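Local coordinates for protein beta-glucanase (Bacteroides thetaiotaomicron, PDB 6EUG) that probably hydrolyses beta-1,3-linked galactans of arabinogalactan through its family 43 glycoside hydrolase domain, the part of the longer protein described here, at residues G49-E54 / P112-N117; T120-M125 / V143-S148. All coordinates share one frame; numbering follows the deposited sequence.

Contact 1: residues G49-E54 / P112-N117; sequences GILFHE and PKVIYN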
ATOM      1  N   GLY A  49      -7.971   2.358  -1.124  1.00 17.14           N
ATOM      2  CA  GLY A  49      -8.128   1.426  -2.249  1.00 17.50           C
ATOM      3  C   GLY A  49      -9.583   1.015  -2.394  1.00 18.97           C
ATOM      4  O   GLY A  49     -10.387   1.316  -1.505  1.00 16.81           O
ATOM      5  N   ILE A  50      -9.917   0.327  -3.503  1.00 17.85           N
ATOM      6  CA  ILE A  50     -11.304   0.073  -3.894  1.00 17.54           C
ATOM      7  C   ILE A  50     -11.487  -1.403  -4.283  1.00 19.07           C
ATOM      8  O   ILE A  50     -10.596  -2.034  -4.859  1.00 25.47           O
ATOM      9  CB  ILE A  50     -11.733   1.042  -5.042  1.00 19.06           C
ATOM     10  CG1 ILE A  50     -11.814   2.488  -4.507  1.00 15.68           C
ATOM     11  CG2 ILE A  50     -13.054   0.604  -5.670  1.00 20.69           C
ATOM     12  CD1 ILE A  50     -12.123   3.548  -5.555  1.00 22.42           C
ATOM     13  N   LEU A  51     -12.639  -1.963  -3.931  1.00 18.80           N
ATOM     14  CA  LEU A  51     -13.108  -3.206  -4.570  1.00 20.07           C
ATOM     15  C   LEU A  51     -14.568  -3.128  -5.041  1.00 20.20           C
ATOM     16  O   LEU A  51     -15.309  -2.245  -4.618  1.00 20.98           O
ATOM     17  CB  LEU A  51     -12.935  -4.373  -3.633  1.00 23.06           C
ATOM     18  CG  LEU A  51     -13.759  -4.386  -2.340  1.00 26.31           C
ATOM     19  CD1 LEU A  51     -15.213  -4.787  -2.555  1.00 30.06           C
ATOM     20  CD2 LEU A  51     -13.147  -5.363  -1.347  1.00 29.13           C
ATOM     21  N   PHE A  52     -14.969  -4.086  -5.887  1.00 18.83           N
ATOM     22  CA  PHE A  52     -16.334  -4.194  -6.410  1.00 17.87           C
ATOM     23  C   PHE A  52     -16.978  -5.488  -5.915  1.00 17.90           C
ATOM     24  O   PHE A  52     -16.389  -6.547  -6.060  1.00 18.68           O
ATOM     25  CB  PHE A  52     -16.310  -4.204  -7.946  1.00 17.27           C
ATOM     26  CG  PHE A  52     -17.692  -4.082  -8.612  1.00 16.90           C
ATOM     27  CD1 PHE A  52     -18.335  -2.851  -8.722  1.00 17.22           C
ATOM     28  CD2 PHE A  52     -18.331  -5.206  -9.161  1.00 19.03           C
ATOM     29  CE1 PHE A  52     -19.580  -2.733  -9.354  1.00 17.32           C
ATOM     30  CE2 PHE A  52     -19.581  -5.096  -9.785  1.00 18.29           C
ATOM     31  CZ  PHE A  52     -20.194  -3.879  -9.899  1.00 17.61           C
ATOM     32  N   HIS A  53     -18.199  -5.395  -5.366  1.00 17.80           N
ATOM     33  CA  HIS A  53     -18.927  -6.568  -4.889  1.00 19.66           C
ATOM     34  C   HIS A  53     -20.437  -6.390  -4.962  1.00 21.05           C
ATOM     35  O   HIS A  53     -20.973  -5.387  -4.490  1.00 18.21           O
ATOM     36  CB  HIS A  53     -18.535  -6.900  -3.451  1.00 19.95           C
ATOM     37  CG  HIS A  53     -19.055  -8.221  -2.981  1.00 25.31           C
ATOM     38  ND1 HIS A  53     -18.433  -9.408  -3.297  1.00 26.88           N
ATOM     39  CD2 HIS A  53     -20.130  -8.546  -2.222  1.00 26.40           C
ATOM     40  CE1 HIS A  53     -19.101 -10.410  -2.743  1.00 29.22           C
ATOM     41  NE2 HIS A  53     -20.133  -9.914  -2.082  1.00 27.30           N
ATOM     42  N   GLU A  54     -21.113  -7.393  -5.523  1.00 20.93           N
ATOM     43  CA  GLU A  54     -22.569  -7.391  -5.654  1.00 23.90           C
ATOM     44  C   GLU A  54     -23.111  -6.043  -6.195  1.00 22.66           C
ATOM     45  O   GLU A  54     -24.041  -5.464  -5.654  1.00 21.91           O
ATOM     46  CB  GLU A  54     -23.258  -7.865  -4.345  1.00 23.69           C
ATOM     47  CG  GLU A  54     -23.056  -9.361  -4.075  1.00 30.20           C
ATOM     48  CD  GLU A  54     -23.645  -9.879  -2.749  1.00 39.26           C
ATOM     49  OE1 GLU A  54     -24.177  -9.074  -1.942  1.00 42.20           O
ATOM     50  OE2 GLU A  54     -23.555 -11.114  -2.503  1.00 40.46           O
ATOM     51  N   PRO A 112      -4.942   1.101   4.454  1.00 13.46           N
ATOM     52  CA  PRO A 112      -5.733  -0.120   4.412  1.00 14.01           C
ATOM     53  C   PRO A 112      -6.033  -0.626   3.005  1.00 12.74           C
ATOM     54  O   PRO A 112      -6.202   0.183   2.073  1.00 14.15           O
ATOM     55  CB  PRO A 112      -7.052   0.310   5.070  1.00 15.95           C
ATOM     56  CG  PRO A 112      -7.178   1.763   4.655  1.00 15.63           C
ATOM     57  CD  PRO A 112      -5.764   2.284   4.765  1.00 15.27           C
ATOM     58  N   LYS A 113      -6.166  -1.934   2.873  1.00 12.60           N
ATOM     59  CA  LYS A 113      -6.600  -2.586   1.631  1.00 13.44           C
ATOM     60  C   LYS A 113      -7.509  -3.755   1.979  1.00 15.31           C
ATOM     61  O   LYS A 113      -7.290  -4.436   2.966  1.00 15.86           O
ATOM     62  CB  LYS A 113      -5.414  -3.088   0.788  1.00 13.64           C
ATOM     63  CG  LYS A 113      -4.324  -2.024   0.514  1.00 13.70           C
ATOM     64  CD  LYS A 113      -4.812  -0.985  -0.492  1.00 14.70           C
ATOM     65  CE  LYS A 113      -3.816   0.146  -0.657  1.00 14.14           C
ATOM     66  NZ  LYS A 113      -3.713   1.011   0.590  1.00 14.60           N
ATOM     67  N   VAL A 114      -8.511  -3.978   1.136  1.00 14.64           N
ATOM     68  CA  VAL A 114      -9.458  -5.095   1.294  1.00 13.11           C
ATOM     69  C   VAL A 114      -9.498  -5.945   0.030  1.00 14.06           C
ATOM     70  O   VAL A 114      -9.618  -5.388  -1.087  1.00 15.77           O
ATOM     71  CB  VAL A 114     -10.902  -4.590   1.648  1.00 14.54           C
ATOM     72  CG1 VAL A 114     -11.861  -5.730   1.865  1.00 14.59           C
ATOM     73  CG2 VAL A 114     -10.873  -3.723   2.908  1.00 16.00           C
ATOM     74  N   ILE A 115      -9.467  -7.267   0.241  1.00 12.95           N
ATOM     75  CA  ILE A 115      -9.620  -8.279  -0.808  1.00 14.79           C
ATOM     76  C   ILE A 115     -10.692  -9.319  -0.439  1.00 18.10           C
ATOM     77  O   ILE A 115     -10.908  -9.629   0.735  1.00 18.25           O
ATOM     78  CB  ILE A 115      -8.283  -8.968  -1.137  1.00 16.16           C
ATOM     79  CG1 ILE A 115      -7.666  -9.656   0.093  1.00 15.50           C
ATOM     80  CG2 ILE A 115      -7.321  -7.987  -1.795  1.00 16.84           C
ATOM     81  CD1 ILE A 115      -6.298 -10.269  -0.102  1.00 17.92           C
ATOM     82  N   TYR A 116     -11.367  -9.858  -1.458  1.00 16.78           N
ATOM     83  CA  TYR A 116     -12.408 -10.863  -1.242  1.00 16.64           C
ATOM     84  C   TYR A 116     -11.818 -12.219  -1.472  1.00 18.32           C
ATOM     85  O   TYR A 116     -11.160 -12.432  -2.509  1.00 18.98           O
ATOM     86  CB  TYR A 116     -13.574 -10.651  -2.226  1.00 21.68           C
ATOM     87  CG  TYR A 116     -14.701 -11.684  -2.101  1.00 22.88           C
ATOM     88  CD1 TYR A 116     -15.515 -11.726  -0.977  1.00 23.72           C
ATOM     89  CD2 TYR A 116     -14.947 -12.614  -3.123  1.00 24.98           C
ATOM     90  CE1 TYR A 116     -16.533 -12.675  -0.853  1.00 23.86           C
ATOM     91  CE2 TYR A 116     -15.965 -13.560  -3.018  1.00 23.86           C
ATOM     92  CZ  TYR A 116     -16.756 -13.586  -1.880  1.00 23.53           C
ATOM     93  OH  TYR A 116     -17.753 -14.510  -1.757  1.00 25.23           O
ATOM     94  N   ASN A 117     -12.040 -13.141  -0.533  1.00 19.48           N
ATOM     95  CA  ASN A 117     -11.526 -14.497  -0.674  1.00 21.48           C
ATOM     96  C   ASN A 117     -12.649 -15.353  -1.193  1.00 22.99           C
ATOM     97  O   ASN A 117     -13.624 -15.623  -0.452  1.00 23.89           O
ATOM     98  CB  ASN A 117     -11.003 -15.040   0.653  1.00 22.00           C
ATOM     99  CG  ASN A 117     -10.432 -16.429   0.508  1.00 25.81           C
ATOM    100  OD1 ASN A 117     -11.120 -17.385   0.068  1.00 31.35           O
ATOM    101  ND2 ASN A 117      -9.182 -16.557   0.810  1.00 17.65           N
TER
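His53 meets one face of the Tyr116 ring with its CE1, which stands 3.9 Å above that plane and is offset toward the rim. This is packing between neighbouring blades of the five-bladed beta-propeller of family 43: 49-54 and 112-117 lie on the first strands of two successive four-stranded sheets. The two rings are inclined obliquely, at 48°, and Phe123 joins the group by meeting the His53 ring edge-to-face. Both residues turn CG anti to the backbone N (chi1 -170° in His53, 178° in Tyr116), which extends the two rings toward the same end of the seam, where they meet. The strand axes run nearly parallel but stay 6.7 Å apart at closest approach, and no hydrogen bond spans them, so the seam is closed largely by side-chain packing. Leu51 bridges its middle, where CD2 presses tightly on Val114 CG1 at 3.5 Å and also rests against the backbone carbonyl of Val114. At the end nearer the bound glucoimidazole, Gly49 has no side chain, and the lysine chain passes it with Lys113 CD 4.5 Å from Gly49 CA. Lys113 then folds back on its own strand, bent at chi2, and gains weak bonds to Arg111 O and Gly47 O. Its firmer bond joins NZ to Pro112 O at 3.0 Å, with the ammonium nitrogen well above the carbonyl plane.

Contact 2: residues T120-M125 / V143-S148; sequences TGKFVM and VAVSDS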
ATOM      1  N   THR A 120     -13.379 -18.904   0.962  1.00 24.41           N
ATOM      2  CA  THR A 120     -14.069 -18.742   2.257  1.00 25.73           C
ATOM      3  C   THR A 120     -15.328 -17.863   2.235  1.00 24.45           C
ATOM      4  O   THR A 120     -16.135 -17.912   3.174  1.00 26.86           O
ATOM      5  CB  THR A 120     -13.141 -18.130   3.325  1.00 26.47           C
ATOM      6  OG1 THR A 120     -12.752 -16.809   2.926  1.00 22.20           O
ATOM      7  CG2 THR A 120     -11.916 -19.003   3.534  1.00 28.31           C
ATOM      8  N   GLY A 121     -15.466 -17.044   1.192  1.00 20.89           N
ATOM      9  CA  GLY A 121     -16.527 -16.044   1.088  1.00 17.35           C
ATOM     10  C   GLY A 121     -16.360 -14.872   2.060  1.00 20.70           C
ATOM     11  O   GLY A 121     -17.336 -14.154   2.318  1.00 24.03           O
ATOM     12  N   LYS A 122     -15.160 -14.667   2.608  1.00 18.25           N
ATOM     13  CA  LYS A 122     -14.925 -13.552   3.561  1.00 16.47           C
ATOM     14  C   LYS A 122     -14.213 -12.361   2.921  1.00 17.39           C
ATOM     15  O   LYS A 122     -13.417 -12.535   1.974  1.00 17.29           O
ATOM     16  CB  LYS A 122     -14.058 -14.041   4.723  1.00 19.54           C
ATOM     17  CG  LYS A 122     -14.534 -15.292   5.439  1.00 20.20           C
ATOM     18  CD  LYS A 122     -15.876 -15.068   6.109  1.00 22.81           C
ATOM     19  CE  LYS A 122     -16.206 -16.219   7.054  1.00 25.47           C
ATOM     20  NZ  LYS A 122     -17.637 -16.175   7.458  1.00 29.83           N
ATOM     21  N   PHE A 123     -14.413 -11.174   3.506  1.00 15.02           N
ATOM     22  CA  PHE A 123     -13.626  -9.980   3.167  1.00 16.74           C
ATOM     23  C   PHE A 123     -12.475  -9.803   4.156  1.00 15.87           C
ATOM     24  O   PHE A 123     -12.684  -9.806   5.363  1.00 17.74           O
ATOM     25  CB  PHE A 123     -14.508  -8.742   3.166  1.00 18.03           C
ATOM     26  CG  PHE A 123     -15.595  -8.805   2.129  1.00 20.35           C
ATOM     27  CD1 PHE A 123     -16.799  -9.460   2.411  1.00 24.95           C
ATOM     28  CD2 PHE A 123     -15.408  -8.252   0.867  1.00 22.24           C
ATOM     29  CE1 PHE A 123     -17.803  -9.543   1.443  1.00 25.67           C
ATOM     30  CE2 PHE A 123     -16.411  -8.337  -0.103  1.00 23.94           C
ATOM     31  CZ  PHE A 123     -17.602  -8.966   0.196  1.00 26.07           C
ATOM     32  N   VAL A 124     -11.254  -9.651   3.618  1.00 14.33           N
ATOM     33  CA  VAL A 124     -10.055  -9.609   4.433  1.00 16.13           C
ATOM     34  C   VAL A 124      -9.363  -8.245   4.238  1.00 17.08           C
ATOM     35  O   VAL A 124      -8.985  -7.888   3.104  1.00 14.29           O
ATOM     36  CB  VAL A 124      -9.099 -10.753   4.044  1.00 15.95           C
ATOM     37  CG1 VAL A 124      -7.860 -10.729   4.938  1.00 15.82           C
ATOM     38  CG2 VAL A 124      -9.835 -12.107   4.108  1.00 16.87           C
ATOM     39  N   MET A 125      -9.207  -7.512   5.344  1.00 14.03           N
ATOM     40  CA  MET A 125      -8.490  -6.210   5.407  1.00 15.23           C
ATOM     41  C   MET A 125      -7.085  -6.373   5.993  1.00 15.47           C
ATOM     42  O   MET A 125      -6.915  -6.977   7.063  1.00 13.98           O
ATOM     43  CB  MET A 125      -9.266  -5.207   6.266  1.00 14.39           C
ATOM     44  CG  MET A 125      -8.745  -3.775   6.207  1.00 15.18           C
ATOM     45  SD  MET A 125      -9.586  -2.661   7.364  1.00 16.09           S
ATOM     46  CE  MET A 125     -11.150  -2.373   6.515  1.00 18.34           C
ATOM     47  N   VAL A 143      -4.255  -7.685  10.379  1.00 16.99           N
ATOM     48  CA  VAL A 143      -5.288  -8.320   9.561  1.00 15.19           C
ATOM     49  C   VAL A 143      -6.616  -8.400  10.349  1.00 14.48           C
ATOM     50  O   VAL A 143      -6.635  -8.621  11.563  1.00 15.57           O
ATOM     51  CB  VAL A 143      -4.835  -9.705   9.029  1.00 15.33           C
ATOM     52  CG1 VAL A 143      -4.687 -10.731  10.119  1.00 17.01           C
ATOM     53  CG2 VAL A 143      -5.792 -10.247   7.971  1.00 16.57           C
ATOM     54  N   ALA A 144      -7.700  -8.128   9.628  1.00 13.96           N
ATOM     55  CA  ALA A 144      -9.062  -8.163  10.151  1.00 14.63           C
ATOM     56  C   ALA A 144     -10.035  -8.769   9.095  1.00 15.01           C
ATOM     57  O   ALA A 144      -9.695  -8.813   7.920  1.00 15.33           O
ATOM     58  CB  ALA A 144      -9.489  -6.752  10.554  1.00 15.97           C
ATOM     59  N   VAL A 145     -11.229  -9.246   9.536  1.00 13.93           N
ATOM     60  CA  VAL A 145     -12.129 -10.037   8.662  1.00 14.76           C
ATOM     61  C   VAL A 145     -13.596  -9.592   8.851  1.00 16.92           C
ATOM     62  O   VAL A 145     -13.976  -9.178   9.952  1.00 17.25           O
ATOM     63  CB  VAL A 145     -11.934 -11.554   8.918  1.00 15.62           C
ATOM     64  CG1 VAL A 145     -12.464 -11.998  10.279  1.00 16.24           C
ATOM     65  CG2 VAL A 145     -12.567 -12.394   7.795  1.00 17.91           C
ATOM     66  N   SER A 146     -14.378  -9.616   7.766  1.00 15.71           N
ATOM     67  CA  SER A 146     -15.812  -9.326   7.771  1.00 15.87           C
ATOM     68  C   SER A 146     -16.598 -10.285   6.839  1.00 15.69           C
ATOM     69  O   SER A 146     -16.077 -10.716   5.823  1.00 16.10           O
ATOM     70  CB  SER A 146     -16.057  -7.902   7.278  1.00 15.46           C
ATOM     71  OG  SER A 146     -17.420  -7.530   7.357  1.00 17.06           O
ATOM     72  N   ASP A 147     -17.861 -10.560   7.201  1.00 17.02           N
ATOM     73  CA  ASP A 147     -18.806 -11.236   6.322  1.00 15.42           C
ATOM     74  C   ASP A 147     -19.412 -10.295   5.227  1.00 16.21           C
ATOM     75  O   ASP A 147     -19.906 -10.776   4.186  1.00 19.97           O
ATOM     76  CB  ASP A 147     -19.962 -11.832   7.159  1.00 17.73           C
ATOM     77  CG  ASP A 147     -19.548 -13.006   8.036  1.00 22.13           C
ATOM     78  OD1 ASP A 147     -18.385 -13.439   8.042  1.00 23.03           O
ATOM     79  OD2 ASP A 147     -20.441 -13.515   8.746  1.00 27.63           O
ATOM     80  N   SER A 148     -19.357  -8.982   5.465  1.00 17.73           N
ATOM     81  CA  SER A 148     -19.905  -7.970   4.558  1.00 17.74           C
ATOM     82  C   SER A 148     -18.776  -7.041   4.047  1.00 18.43           C
ATOM     83  O   SER A 148     -17.774  -6.838   4.746  1.00 17.19           O
ATOM     84  CB  SER A 148     -20.959  -7.124   5.291  1.00 21.30           C
ATOM     85  OG  SER A 148     -20.378  -6.370   6.365  1.00 22.03           O
TER
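Phe123 pairs with Ser146 through two backbone hydrogen bonds, Phe123 N to Ser146 O and Ser146 N to Phe123 O, each 2.9 Å long. Met125 and Ala144 repeat the arrangement two residues further on; these segments belong to the antiparallel hairpin of strands 122-130 and 140-146 within one propeller blade. Between these hydrogen-bonded pairs lies the non-hydrogen-bonded pair Val124–Val145, where CA-H···O contacts add to the join, among them Val145 CA to Phe123 O at 3.4 Å. On the face carrying Val124 and Val145, side chains pack diagonally: Val124 CG1 touches Val143 CG2 at 3.7 Å, and Val145 CG2 lies 3.8 Å from Lys122 CB. The opposite face carries Phe123; the carbonyl oxygens of Ser146 and Asp147 border its ring, roughly level with it, and Phe123 CE1 is 3.7 Å from Asp147 O. Ser146 OG donates to Ser148 O at 2.7 Å, on a lone pair in the carbonyl plane. Further out, Pro149 and Tyr153 pack on the phenylalanine, while Leu93 of the preceding blade touches Met125 and Ala144. At the solvent margin Lys122 and Asp147 run side by side. The lysine bends at chi2 (-63°), bringing NZ within 2.9 Å of Asp147 OD1, from above the carboxylate plane. The hairpin thus rests on buried, nearly straight backbone bonds, whereas its salt bridge, out on an exposed aspartate, is probably weakened by water and adds less.

Both segments of contact 1 precede those of contact 2 in the chain, and the centres of the two contacts lie only 9 Å apart. Contact 1 joins two blades, whereas contact 2 lies wholly inside the second of them, between its second and third strands. Strands 108-117 and 122-130, consecutive in sequence and adjacent in the sheet, connect them: Ile115 O faces Val124 N at 2.9 Å and Asn117 N faces Lys122 O at the same distance, both probable hydrogen bonds. The arrangement runs from the inter-blade seam outward through the blade, and strand 108-117 also carries residues of the ligand pocket, Glu110 and Arg111.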